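Local structure of inositol 2-dehydrogenase/D-chiro-inositol 3-dehydrogenase (Lactobacillus casei, 4MIY) at residues N23-A28 against E285-I290; F71-G76 against F94-L99; G124-Y129 against I279-T284. The protein oxidises myo-inositol and D-chiro-inositol to their keto derivatives, passing the hydride to NAD. All blocks are in the same frame, centred on the assembly; numbering follows the deposited sequence.

Overall arrangement
All three contacts lie around the junction between the NAD-binding Rossmann domain and helix 279-294 of the C-terminal part. Contact 1, midway along that helix, closes the widest loop of the three, and the other two are nested within it, contact 2 coming before contact 3. The centres of contacts 1 and 3 are about 11 Å apart on the shared helix 279-294; contact 2 lies about 14 Å from contact 3 and about 17 Å from contact 1. Strand 92-95 pairs with strand 121-123, whose continuation Gly124 opens contact 3. Contacts 2 and 3 both touch NAD, the latter through Tyr282 of the helix that packs on the Rossmann domain.

Contact 1 of 3, residues N23-A28 against E285-I290; sequences NVLTGA and EVQEFI. With SO4 (sulfate ion), chain I.
Leu25 and Gln287 bring the two backbones closest, 6.3 Å between their CA atoms, where 23-28 has just left helix 12-24 and runs extended past one side of helix 279-294; the CA atoms of Ala28 and Ile290 are the next near pair. The main link is a two-bond clasp. The Gln287 amide meets both backbone polar groups of Thr26, N and O: OE1 takes Thr26 N at 3.0 Å on a lone pair in the carbonyl plane, while NE2 gives a nearly straight bond to Thr26 O at 2.9 Å. A bend at chi2 (68°) turns the amide back towards Thr26, and the paired bonds fix which way round it lies; NE2 is also bonded to Asp291. Leu25 slides past Gln287 in the opposite direction, and its CD1 meets Val286 CG1 at 3.5 Å. Further along, Ile290 CD1 rests against Ala28 CB at 3.9 Å. On the side of this connection away from Gln287, a sulfate, probably from the crystallisation liquor, is bonded by Gly27 N and by Gly27 N of a second subunit. This is a helix-to-loop contact in which the connection from the first Rossmann helix, 12-24, to strand 28-34 is held against helix 279-294 of the C-terminal region.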
loop_
_atom_site.group_PDB
_atom_site.type_symbol
_atom_site.label_atom_id
_atom_site.label_comp_id
_atom_site.label_asym_id
_atom_site.label_seq_id
_atom_site.Cartn_x
_atom_site.Cartn_y
_atom_site.Cartn_z
ATOM N N ASN A 23 -15.907 3.160 32.932
ATOM C CA ASN A 23 -14.501 3.082 32.923
ATOM C C ASN A 23 -13.870 3.906 31.823
ATOM O O ASN A 23 -12.831 4.470 32.006
ATOM C CB ASN A 23 -14.096 1.624 32.840
ATOM C CG ASN A 23 -14.430 0.864 34.104
ATOM O OD1 ASN A 23 -14.265 1.374 35.172
ATOM N ND2 ASN A 23 -14.916 -0.330 33.963
ATOM N N VAL A 24 -14.504 3.969 30.681
ATOM C CA VAL A 24 -13.849 4.501 29.492
ATOM C C VAL A 24 -14.141 5.981 29.228
ATOM O O VAL A 24 -13.253 6.744 28.989
ATOM C CB VAL A 24 -14.229 3.669 28.270
ATOM C CG1 VAL A 24 -13.556 4.181 27.007
ATOM C CG2 VAL A 24 -13.893 2.195 28.484
ATOM N N LEU A 25 -15.403 6.351 29.312
ATOM C CA LEU A 25 -15.865 7.642 28.875
ATOM C C LEU A 25 -16.109 8.589 30.040
ATOM O O LEU A 25 -16.136 8.174 31.150
ATOM C CB LEU A 25 -17.160 7.452 28.116
ATOM C CG LEU A 25 -17.158 6.494 26.923
ATOM C CD1 LEU A 25 -18.502 6.376 26.368
ATOM C CD2 LEU A 25 -16.185 6.958 25.863
ATOM N N THR A 26 -16.318 9.851 29.737
ATOM C CA THR A 26 -16.471 10.853 30.766
ATOM C C THR A 26 -17.886 11.401 30.856
ATOM O O THR A 26 -18.542 11.557 29.892
ATOM C CB THR A 26 -15.420 12.012 30.605
ATOM O OG1 THR A 26 -15.603 12.975 31.648
ATOM C CG2 THR A 26 -15.512 12.696 29.274
ATOM N N GLY A 27 -18.323 11.658 32.070
ATOM C CA GLY A 27 -19.530 12.416 32.298
ATOM C C GLY A 27 -20.780 11.652 32.635
ATOM O O GLY A 27 -21.819 12.228 32.677
ATOM N N ALA A 28 -20.665 10.360 32.890
ATOM C CA ALA A 28 -21.847 9.580 33.192
ATOM C C ALA A 28 -21.647 8.657 34.376
ATOM O O ALA A 28 -20.546 8.388 34.773
ATOM C CB ALA A 28 -22.228 8.796 32.008
ATOM N N GLU A 285 -19.675 7.211 19.742
ATOM C CA GLU A 285 -21.109 7.229 19.705
ATOM C C GLU A 285 -21.745 7.474 21.064
ATOM O O GLU A 285 -22.567 8.315 21.211
ATOM C CB GLU A 285 -21.545 5.908 19.122
ATOM C CG GLU A 285 -22.867 5.442 19.457
ATOM C CD GLU A 285 -23.151 4.002 19.009
ATOM O OE1 GLU A 285 -23.842 3.880 18.036
ATOM O OE2 GLU A 285 -22.732 3.058 19.656
ATOM N N VAL A 286 -21.302 6.750 22.053
ATOM C CA VAL A 286 -21.822 6.878 23.380
ATOM C C VAL A 286 -21.379 8.173 24.053
ATOM O O VAL A 286 -22.140 8.791 24.747
ATOM C CB VAL A 286 -21.460 5.654 24.217
ATOM C CG1 VAL A 286 -21.912 5.833 25.609
ATOM C CG2 VAL A 286 -22.081 4.456 23.635
ATOM N N GLN A 287 -20.164 8.618 23.793
ATOM C CA GLN A 287 -19.733 9.859 24.364
ATOM C C GLN A 287 -20.541 11.008 23.826
ATOM O O GLN A 287 -20.853 11.917 24.545
ATOM C CB GLN A 287 -18.268 10.111 24.093
ATOM C CG GLN A 287 -17.717 11.329 24.802
ATOM C CD GLN A 287 -17.650 11.162 26.293
ATOM O OE1 GLN A 287 -16.820 10.473 26.812
ATOM N NE2 GLN A 287 -18.531 11.833 26.975
ATOM N N GLU A 288 -20.883 10.967 22.555
ATOM C CA GLU A 288 -21.692 12.020 21.980
ATOM C C GLU A 288 -23.110 12.052 22.599
ATOM O O GLU A 288 -23.617 13.096 22.913
ATOM C CB GLU A 288 -21.801 11.868 20.476
ATOM C CG GLU A 288 -22.496 13.018 19.796
ATOM C CD GLU A 288 -22.774 12.749 18.355
ATOM O OE1 GLU A 288 -23.710 12.032 18.069
ATOM O OE2 GLU A 288 -22.033 13.240 17.531
ATOM N N PHE A 289 -23.710 10.899 22.796
ATOM C CA PHE A 289 -25.018 10.819 23.411
ATOM C C PHE A 289 -24.971 11.434 24.816
ATOM O O PHE A 289 -25.759 12.262 25.148
ATOM C CB PHE A 289 -25.499 9.366 23.436
ATOM C CG PHE A 289 -26.821 9.173 24.138
ATOM C CD1 PHE A 289 -27.996 9.468 23.521
ATOM C CD2 PHE A 289 -26.866 8.726 25.414
ATOM C CE1 PHE A 289 -29.190 9.316 24.187
ATOM C CE2 PHE A 289 -28.055 8.570 26.049
ATOM C CZ PHE A 289 -29.192 8.872 25.440
ATOM N N ILE A 290 -24.019 11.015 25.612
ATOM C CA ILE A 290 -23.859 11.557 26.936
ATOM C C ILE A 290 -23.651 13.081 26.930
ATOM O O ILE A 290 -24.259 13.769 27.695
ATOM C CB ILE A 290 -22.701 10.874 27.674
ATOM C CG1 ILE A 290 -23.013 9.401 27.969
ATOM C CG2 ILE A 290 -22.347 11.614 28.959
ATOM C CD1 ILE A 290 -24.293 9.166 28.714
HETATM S S SO4 I . -15.681 11.707 34.829
HETATM O O1 SO4 I . -17.029 11.892 34.492
HETATM O O2 SO4 I . -14.829 12.114 33.767
HETATM O O3 SO4 I . -15.311 12.427 35.966
HETATM O O4 SO4 I . -15.499 10.375 35.213
#

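Contact 2 of 3, residues F71-G76 against F94-L99; sequences FVVSFG and FTEKPL. With NAD (nicotinamide-adenine-dinucleotide), chain E.
Phe71 and Val72 pair in parallel with Phe94 and Thr95, and two backbone hydrogen bonds tie the strands: Val72 N gives to Phe94 O at 2.8 Å, and Glu96 N to Val72 O at 3.1 Å. The aromatic contact lies on the face that carries Phe71 and Phe94. Their planes are only 27° apart but the rings are slid past each other, so it is Phe94 CB that sits over the centre of the Phe71 ring, 3.8 Å from its centroid, a CH-pi contact. Phe94 turns its ring away from its own N (chi1 -174°), beyond this CB, and its CD1 reaches Phe71 CD2 at 3.5 Å. On the other face Val72 and Thr95 lie side by side, pointing the same way, with Val72 CB 3.8 Å from Thr95 OG1. Toward the C-terminal side of both segments the contacts turn to the cofactor. NAD O3D gives a hydrogen bond at 3.0 Å to Lys97 O, the carbonyl oxygen of the cis peptide that precedes Pro98, and the Phe75 ring has NAD C8A over one face. Glu96 CG packs on Val73 CG1, while Glu96 OE2 is bonded to His17. The two strands belong to the beta-alpha-beta unit of strand 69-72, helix 79-86 and strand 92-95; Val72 and Thr95 face that helix, strand 121-123 flanks strand 92-95, and Phe71 and Phe94 pack towards helix 279-294.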
loop_
_atom_site.group_PDB
_atom_site.type_symbol
_atom_site.label_atom_id
_atom_site.label_comp_id
_atom_site.label_asym_id
_atom_site.label_seq_id
_atom_site.Cartn_x
_atom_site.Cartn_y
_atom_site.Cartn_z
ATOM N N PHE A 71 -30.335 3.251 28.624
ATOM C CA PHE A 71 -29.779 2.452 27.549
ATOM C C PHE A 71 -30.574 1.166 27.426
ATOM O O PHE A 71 -30.716 0.470 28.369
ATOM C CB PHE A 71 -28.314 2.126 27.825
ATOM C CG PHE A 71 -27.367 3.219 27.448
ATOM C CD1 PHE A 71 -27.457 4.439 28.017
ATOM C CD2 PHE A 71 -26.394 3.005 26.533
ATOM C CE1 PHE A 71 -26.585 5.411 27.680
ATOM C CE2 PHE A 71 -25.571 3.989 26.187
ATOM C CZ PHE A 71 -25.652 5.176 26.768
ATOM N N VAL A 72 -31.115 0.907 26.258
ATOM C CA VAL A 72 -31.888 -0.308 26.040
ATOM C C VAL A 72 -31.052 -1.296 25.271
ATOM O O VAL A 72 -30.781 -1.101 24.119
ATOM C CB VAL A 72 -33.125 -0.057 25.270
ATOM C CG1 VAL A 72 -33.961 -1.296 25.215
ATOM C CG2 VAL A 72 -33.897 1.121 25.809
ATOM N N VAL A 73 -30.645 -2.336 25.952
ATOM C CA VAL A 73 -29.702 -3.297 25.424
ATOM C C VAL A 73 -30.147 -4.746 25.625
ATOM O O VAL A 73 -29.361 -5.603 25.840
ATOM C CB VAL A 73 -28.297 -3.088 26.026
ATOM C CG1 VAL A 73 -27.226 -3.548 25.052
ATOM C CG2 VAL A 73 -28.052 -1.630 26.385
ATOM N N SER A 74 -31.444 -4.949 25.548
ATOM C CA SER A 74 -32.076 -6.245 25.739
ATOM C C SER A 74 -32.131 -6.969 24.400
ATOM O O SER A 74 -31.551 -6.511 23.452
ATOM C CB SER A 74 -33.457 -6.020 26.320
ATOM O OG SER A 74 -34.223 -5.159 25.556
ATOM N N PHE A 75 -32.812 -8.099 24.317
ATOM C CA PHE A 75 -32.996 -8.756 23.043
ATOM C C PHE A 75 -33.639 -7.798 22.085
ATOM O O PHE A 75 -34.413 -6.974 22.477
ATOM C CB PHE A 75 -33.911 -9.997 23.129
ATOM C CG PHE A 75 -33.451 -11.092 24.070
ATOM C CD1 PHE A 75 -32.138 -11.342 24.322
ATOM C CD2 PHE A 75 -34.404 -11.907 24.684
ATOM C CE1 PHE A 75 -31.771 -12.326 25.143
ATOM C CE2 PHE A 75 -34.033 -12.887 25.506
ATOM C CZ PHE A 75 -32.721 -13.112 25.746
ATOM N N GLY A 76 -33.324 -7.903 20.810
ATOM C CA GLY A 76 -33.913 -7.018 19.850
ATOM C C GLY A 76 -35.435 -6.930 19.864
ATOM O O GLY A 76 -35.995 -5.867 19.766
ATOM N N PHE A 94 -31.163 5.825 24.572
ATOM C CA PHE A 94 -30.220 5.173 23.679
ATOM C C PHE A 94 -30.636 3.721 23.565
ATOM O O PHE A 94 -30.556 2.994 24.491
ATOM C CB PHE A 94 -28.792 5.264 24.219
ATOM C CG PHE A 94 -27.742 4.725 23.272
ATOM C CD1 PHE A 94 -27.446 3.394 23.253
ATOM C CD2 PHE A 94 -27.084 5.557 22.403
ATOM C CE1 PHE A 94 -26.512 2.904 22.405
ATOM C CE2 PHE A 94 -26.155 5.059 21.539
ATOM C CZ PHE A 94 -25.871 3.747 21.543
ATOM N N THR A 95 -31.097 3.353 22.395
ATOM C CA THR A 95 -31.405 1.968 22.138
ATOM C C THR A 95 -30.395 1.380 21.176
ATOM O O THR A 95 -30.072 1.976 20.192
ATOM C CB THR A 95 -32.844 1.757 21.636
ATOM O OG1 THR A 95 -33.109 0.376 21.511
ATOM C CG2 THR A 95 -33.069 2.413 20.368
ATOM N N GLU A 96 -29.886 0.223 21.521
ATOM C CA GLU A 96 -29.171 -0.531 20.531
ATOM C C GLU A 96 -30.064 -0.850 19.338
ATOM O O GLU A 96 -31.261 -0.829 19.431
ATOM C CB GLU A 96 -28.555 -1.790 21.124
ATOM C CG GLU A 96 -27.147 -1.601 21.659
ATOM C CD GLU A 96 -26.172 -1.104 20.597
ATOM O OE1 GLU A 96 -26.447 -1.270 19.419
ATOM O OE2 GLU A 96 -25.163 -0.550 20.961
ATOM N N LYS A 97 -29.436 -1.142 18.213
ATOM C CA LYS A 97 -30.118 -1.697 17.084
ATOM C C LYS A 97 -30.707 -3.033 17.466
ATOM O O LYS A 97 -30.156 -3.707 18.268
ATOM C CB LYS A 97 -29.146 -1.909 15.932
ATOM C CG LYS A 97 -27.866 -2.476 16.382
ATOM C CD LYS A 97 -27.416 -3.669 15.629
ATOM C CE LYS A 97 -28.433 -4.726 15.563
ATOM N NZ LYS A 97 -27.748 -6.033 15.495
ATOM N N PRO A 98 -31.859 -3.371 16.876
ATOM C CA PRO A 98 -32.701 -2.541 16.034
ATOM C C PRO A 98 -33.613 -1.634 16.871
ATOM O O PRO A 98 -33.757 -1.870 18.038
ATOM C CB PRO A 98 -33.557 -3.572 15.318
ATOM C CG PRO A 98 -33.690 -4.566 16.285
ATOM C CD PRO A 98 -32.448 -4.697 17.011
ATOM N N LEU A 99 -34.224 -0.660 16.251
ATOM C CA LEU A 99 -35.249 0.112 16.931
ATOM C C LEU A 99 -36.403 -0.822 17.349
ATOM O O LEU A 99 -37.011 -0.652 18.368
ATOM C CB LEU A 99 -35.723 1.229 16.037
ATOM C CG LEU A 99 -36.818 2.116 16.623
ATOM C CD1 LEU A 99 -36.267 2.904 17.765
ATOM C CD2 LEU A 99 -37.355 2.948 15.573
HETATM P PA NAD E . -27.344 -10.859 25.127
HETATM O O1A NAD E . -28.282 -11.940 24.895
HETATM O O2A NAD E . -26.077 -11.079 25.648
HETATM O O5B NAD E . -27.881 -9.867 26.239
HETATM C C5B NAD E . -29.158 -9.378 26.294
HETATM C C4B NAD E . -29.583 -9.238 27.763
HETATM O O4B NAD E . -30.905 -8.771 27.742
HETATM C C3B NAD E . -29.728 -10.551 28.518
HETATM O O3B NAD E . -29.098 -10.457 29.728
HETATM C C2B NAD E . -31.209 -10.776 28.657
HETATM O O2B NAD E . -31.549 -11.489 29.821
HETATM C C1B NAD E . -31.714 -9.387 28.754
HETATM N N9A NAD E . -33.099 -9.205 28.382
HETATM C C8A NAD E . -33.769 -9.775 27.430
HETATM N N7A NAD E . -35.002 -9.296 27.320
HETATM C C5A NAD E . -35.126 -8.367 28.248
HETATM C C6A NAD E . -36.156 -7.471 28.733
HETATM N N6A NAD E . -37.351 -7.391 28.202
HETATM N N1A NAD E . -35.824 -6.651 29.704
HETATM C C2A NAD E . -34.676 -6.653 30.274
HETATM N N3A NAD E . -33.705 -7.465 29.916
HETATM C C4A NAD E . -33.879 -8.314 28.923
HETATM O O3 NAD E . -27.374 -10.056 23.766
HETATM P PN NAD E . -26.405 -8.809 23.337
HETATM O O1N NAD E . -25.366 -9.321 22.452
HETATM O O2N NAD E . -25.838 -8.216 24.491
HETATM O O5D NAD E . -27.268 -7.934 22.435
HETATM C C5D NAD E . -28.160 -7.022 23.027
HETATM C C4D NAD E . -28.613 -5.995 22.041
HETATM O O4D NAD E . -27.459 -5.294 21.613
HETATM C C3D NAD E . -29.251 -6.625 20.849
HETATM O O3D NAD E . -30.266 -5.778 20.410
HETATM C C2D NAD E . -28.074 -6.642 19.877
HETATM O O2D NAD E . -28.598 -6.620 18.605
HETATM C C1D NAD E . -27.382 -5.351 20.213
HETATM N N1N NAD E . -25.990 -5.334 19.762
HETATM C C2N NAD E . -25.572 -4.373 18.943
HETATM C C3N NAD E . -24.287 -4.320 18.443
HETATM C C7N NAD E . -23.851 -3.200 17.528
HETATM O O7N NAD E . -24.410 -2.150 17.509
HETATM N N7N NAD E . -22.827 -3.439 16.814
HETATM C C4N NAD E . -23.391 -5.285 18.868
HETATM C C5N NAD E . -23.863 -6.253 19.726
HETATM C C6N NAD E . -25.168 -6.257 20.144
#

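Contact 3 of 3, residues G124-Y129 against I279-T284; sequences GFMRRY and IQAYNT. With NAD (nicotinamide-adenine-dinucleotide), chain E.
Tyr129 and Ala281 come closest, 4.8 Å between their CA atoms, where the loop 124-129, ending in a short 3-10 segment, lies against the first turns of helix 279-294. Ala281 sits at the centre: its CB touches Met126 O at 3.4 Å, and the small methyl lets the 3-10 turn come this near. On the cofactor side Met126 crosses Tyr282 obliquely. Its CG is wedged between the backbone N and the carbonyl carbon (chi1 83°), which lays CG against Tyr282 CE1 at 3.5 Å and carries SD past the ring, 4.7 Å from its centroid, in an oblique Met-aromatic contact. Met126 CE ends beside NAD N7N, and the same carboxamide nitrogen lies near the Tyr282 plane, at the ring edge, 2.7 Å from Tyr282 OH. The loop that follows the last strand of the Rossmann sheet and the helix of the C-terminal domain thus meet at the nicotinamide end of NAD, as two walls of its pocket. On the far side of Ala281 the grip is polar. Gln280 NE2 gives its hydrogen bond to Tyr129 O at 2.9 Å, the donor tilted 30° from the carbonyl plane, and a second one to Thr284 OG1 at 3.0 Å, one turn on in its own helix. With OE1 bonded to Gln131 N, the amide of Gln280 is held at both ends. Thr284 CG2 packs obliquely on Tyr129 CD1 at 3.8 Å, while the Tyr129 hydroxyl is hydrogen-bonded to Glu288 further along the helix, and Arg134 makes a cation-pi contact with the ring.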
loop_
_atom_site.group_PDB
_atom_site.type_symbol
_atom_site.label_atom_id
_atom_site.label_comp_id
_atom_site.label_asym_id
_atom_site.label_seq_id
_atom_site.Cartn_x
_atom_site.Cartn_y
_atom_site.Cartn_z
ATOM N N GLY A 124 -28.345 2.789 18.124
ATOM C CA GLY A 124 -26.949 2.417 18.116
ATOM C C GLY A 124 -26.261 1.989 16.823
ATOM O O GLY A 124 -25.520 1.040 16.834
ATOM N N PHE A 125 -26.476 2.709 15.741
ATOM C CA PHE A 125 -25.745 2.463 14.520
ATOM C C PHE A 125 -24.358 3.136 14.552
ATOM O O PHE A 125 -24.198 4.231 14.102
ATOM C CB PHE A 125 -26.536 2.921 13.295
ATOM C CG PHE A 125 -27.785 2.121 13.034
ATOM C CD1 PHE A 125 -27.718 0.804 12.757
ATOM C CD2 PHE A 125 -28.999 2.717 13.055
ATOM C CE1 PHE A 125 -28.854 0.070 12.525
ATOM C CE2 PHE A 125 -30.139 1.994 12.829
ATOM C CZ PHE A 125 -30.053 0.676 12.573
ATOM N N MET A 126 -23.365 2.425 15.039
ATOM C CA MET A 126 -22.066 3.006 15.293
ATOM C C MET A 126 -21.177 3.288 14.095
ATOM O O MET A 126 -20.238 3.979 14.232
ATOM C CB MET A 126 -21.287 2.156 16.303
ATOM C CG MET A 126 -20.566 0.952 15.714
ATOM S SD MET A 126 -21.716 -0.300 15.119
ATOM C CE MET A 126 -20.597 -1.557 14.487
ATOM N N ARG A 127 -21.481 2.705 12.952
ATOM C CA ARG A 127 -20.622 2.878 11.797
ATOM C C ARG A 127 -20.408 4.318 11.447
ATOM O O ARG A 127 -19.399 4.671 10.961
ATOM C CB ARG A 127 -21.189 2.178 10.586
ATOM C CG ARG A 127 -21.240 0.679 10.682
ATOM C CD ARG A 127 -19.925 0.059 10.297
ATOM N NE ARG A 127 -20.004 -1.366 10.025
ATOM C CZ ARG A 127 -20.224 -1.895 8.836
ATOM N NH1 ARG A 127 -20.378 -1.148 7.778
ATOM N NH2 ARG A 127 -20.274 -3.192 8.710
ATOM N N ARG A 128 -21.406 5.135 11.719
ATOM C CA ARG A 128 -21.370 6.522 11.339
ATOM C C ARG A 128 -20.294 7.244 12.133
ATOM O O ARG A 128 -19.873 8.292 11.753
ATOM C CB ARG A 128 -22.725 7.188 11.576
ATOM C CG ARG A 128 -23.840 6.663 10.754
ATOM C CD ARG A 128 -25.042 7.578 10.843
ATOM N NE ARG A 128 -26.262 6.989 10.309
ATOM C CZ ARG A 128 -27.343 7.681 10.017
ATOM N NH1 ARG A 128 -27.367 8.975 10.193
ATOM N NH2 ARG A 128 -28.396 7.068 9.537
ATOM N N TYR A 129 -19.853 6.629 13.212
ATOM C CA TYR A 129 -18.890 7.243 14.106
ATOM C C TYR A 129 -17.460 6.745 13.902
ATOM O O TYR A 129 -16.543 7.228 14.495
ATOM C CB TYR A 129 -19.319 7.026 15.542
ATOM C CG TYR A 129 -20.587 7.768 15.931
ATOM C CD1 TYR A 129 -20.541 9.042 16.386
ATOM C CD2 TYR A 129 -21.802 7.168 15.832
ATOM C CE1 TYR A 129 -21.668 9.708 16.714
ATOM C CE2 TYR A 129 -22.937 7.814 16.173
ATOM C CZ TYR A 129 -22.876 9.082 16.620
ATOM O OH TYR A 129 -23.994 9.765 16.980
ATOM N N ILE A 279 -14.337 -0.614 18.434
ATOM C CA ILE A 279 -14.149 -0.055 19.765
ATOM C C ILE A 279 -14.242 1.473 19.746
ATOM O O ILE A 279 -14.920 2.059 20.530
ATOM C CB ILE A 279 -12.785 -0.435 20.407
ATOM C CG1 ILE A 279 -12.765 -1.862 20.925
ATOM C CG2 ILE A 279 -12.511 0.428 21.610
ATOM C CD1 ILE A 279 -11.388 -2.369 21.339
ATOM N N GLN A 280 -13.550 2.094 18.802
ATOM C CA GLN A 280 -13.532 3.535 18.710
ATOM C C GLN A 280 -14.905 4.088 18.405
ATOM O O GLN A 280 -15.328 5.019 19.018
ATOM C CB GLN A 280 -12.509 4.016 17.664
ATOM C CG GLN A 280 -12.561 5.478 17.357
ATOM C CD GLN A 280 -13.420 5.828 16.170
ATOM O OE1 GLN A 280 -13.231 5.322 15.101
ATOM N NE2 GLN A 280 -14.373 6.685 16.384
ATOM N N ALA A 281 -15.582 3.498 17.451
ATOM C CA ALA A 281 -16.888 3.990 17.071
ATOM C C ALA A 281 -17.888 3.895 18.208
ATOM O O ALA A 281 -18.621 4.798 18.436
ATOM C CB ALA A 281 -17.383 3.287 15.854
ATOM N N TYR A 282 -17.847 2.801 18.945
ATOM C CA TYR A 282 -18.707 2.692 20.103
ATOM C C TYR A 282 -18.422 3.750 21.142
ATOM O O TYR A 282 -19.312 4.341 21.671
ATOM C CB TYR A 282 -18.648 1.302 20.763
ATOM C CG TYR A 282 -19.126 0.141 19.928
ATOM C CD1 TYR A 282 -20.377 0.097 19.403
ATOM C CD2 TYR A 282 -18.333 -0.954 19.757
ATOM C CE1 TYR A 282 -20.798 -0.975 18.664
ATOM C CE2 TYR A 282 -18.724 -2.013 19.027
ATOM C CZ TYR A 282 -19.961 -2.044 18.480
ATOM O OH TYR A 282 -20.325 -3.147 17.756
ATOM N N ASN A 283 -17.165 3.990 21.417
ATOM C CA ASN A 283 -16.793 5.011 22.345
ATOM C C ASN A 283 -17.277 6.375 21.883
ATOM O O ASN A 283 -17.882 7.067 22.628
ATOM C CB ASN A 283 -15.292 5.038 22.539
ATOM C CG ASN A 283 -14.794 3.916 23.410
ATOM O OD1 ASN A 283 -15.531 3.271 24.083
ATOM N ND2 ASN A 283 -13.512 3.682 23.353
ATOM N N THR A 284 -17.047 6.711 20.629
ATOM C CA THR A 284 -17.443 8.004 20.105
ATOM C C THR A 284 -18.953 8.235 20.112
ATOM O O THR A 284 -19.418 9.282 20.474
ATOM C CB THR A 284 -16.859 8.224 18.711
ATOM O OG1 THR A 284 -15.440 8.181 18.797
ATOM C CG2 THR A 284 -17.262 9.555 18.162
HETATM P PA NAD E . -27.344 -10.859 25.127
HETATM O O1A NAD E . -28.282 -11.940 24.895
HETATM O O2A NAD E . -26.077 -11.079 25.648
HETATM O O5B NAD E . -27.881 -9.867 26.239
HETATM C C5B NAD E . -29.158 -9.378 26.294
HETATM C C4B NAD E . -29.583 -9.238 27.763
HETATM O O4B NAD E . -30.905 -8.771 27.742
HETATM C C3B NAD E . -29.728 -10.551 28.518
HETATM O O3B NAD E . -29.098 -10.457 29.728
HETATM C C2B NAD E . -31.209 -10.776 28.657
HETATM O O2B NAD E . -31.549 -11.489 29.821
HETATM C C1B NAD E . -31.714 -9.387 28.754
HETATM N N9A NAD E . -33.099 -9.205 28.382
HETATM C C8A NAD E . -33.769 -9.775 27.430
HETATM N N7A NAD E . -35.002 -9.296 27.320
HETATM C C5A NAD E . -35.126 -8.367 28.248
HETATM C C6A NAD E . -36.156 -7.471 28.733
HETATM N N6A NAD E . -37.351 -7.391 28.202
HETATM N N1A NAD E . -35.824 -6.651 29.704
HETATM C C2A NAD E . -34.676 -6.653 30.274
HETATM N N3A NAD E . -33.705 -7.465 29.916
HETATM C C4A NAD E . -33.879 -8.314 28.923
HETATM O O3 NAD E . -27.374 -10.056 23.766
HETATM P PN NAD E . -26.405 -8.809 23.337
HETATM O O1N NAD E . -25.366 -9.321 22.452
HETATM O O2N NAD E . -25.838 -8.216 24.491
HETATM O O5D NAD E . -27.268 -7.934 22.435
HETATM C C5D NAD E . -28.160 -7.022 23.027
HETATM C C4D NAD E . -28.613 -5.995 22.041
HETATM O O4D NAD E . -27.459 -5.294 21.613
HETATM C C3D NAD E . -29.251 -6.625 20.849
HETATM O O3D NAD E . -30.266 -5.778 20.410
HETATM C C2D NAD E . -28.074 -6.642 19.877
HETATM O O2D NAD E . -28.598 -6.620 18.605
HETATM C C1D NAD E . -27.382 -5.351 20.213
HETATM N N1N NAD E . -25.990 -5.334 19.762
HETATM C C2N NAD E . -25.572 -4.373 18.943
HETATM C C3N NAD E . -24.287 -4.320 18.443
HETATM C C7N NAD E . -23.851 -3.200 17.528
HETATM O O7N NAD E . -24.410 -2.150 17.509
HETATM N N7N NAD E . -22.827 -3.439 16.814
HETATM C C4N NAD E . -23.391 -5.285 18.868
HETATM C C5N NAD E . -23.863 -6.253 19.726
HETATM C C6N NAD E . -25.168 -6.257 20.144
#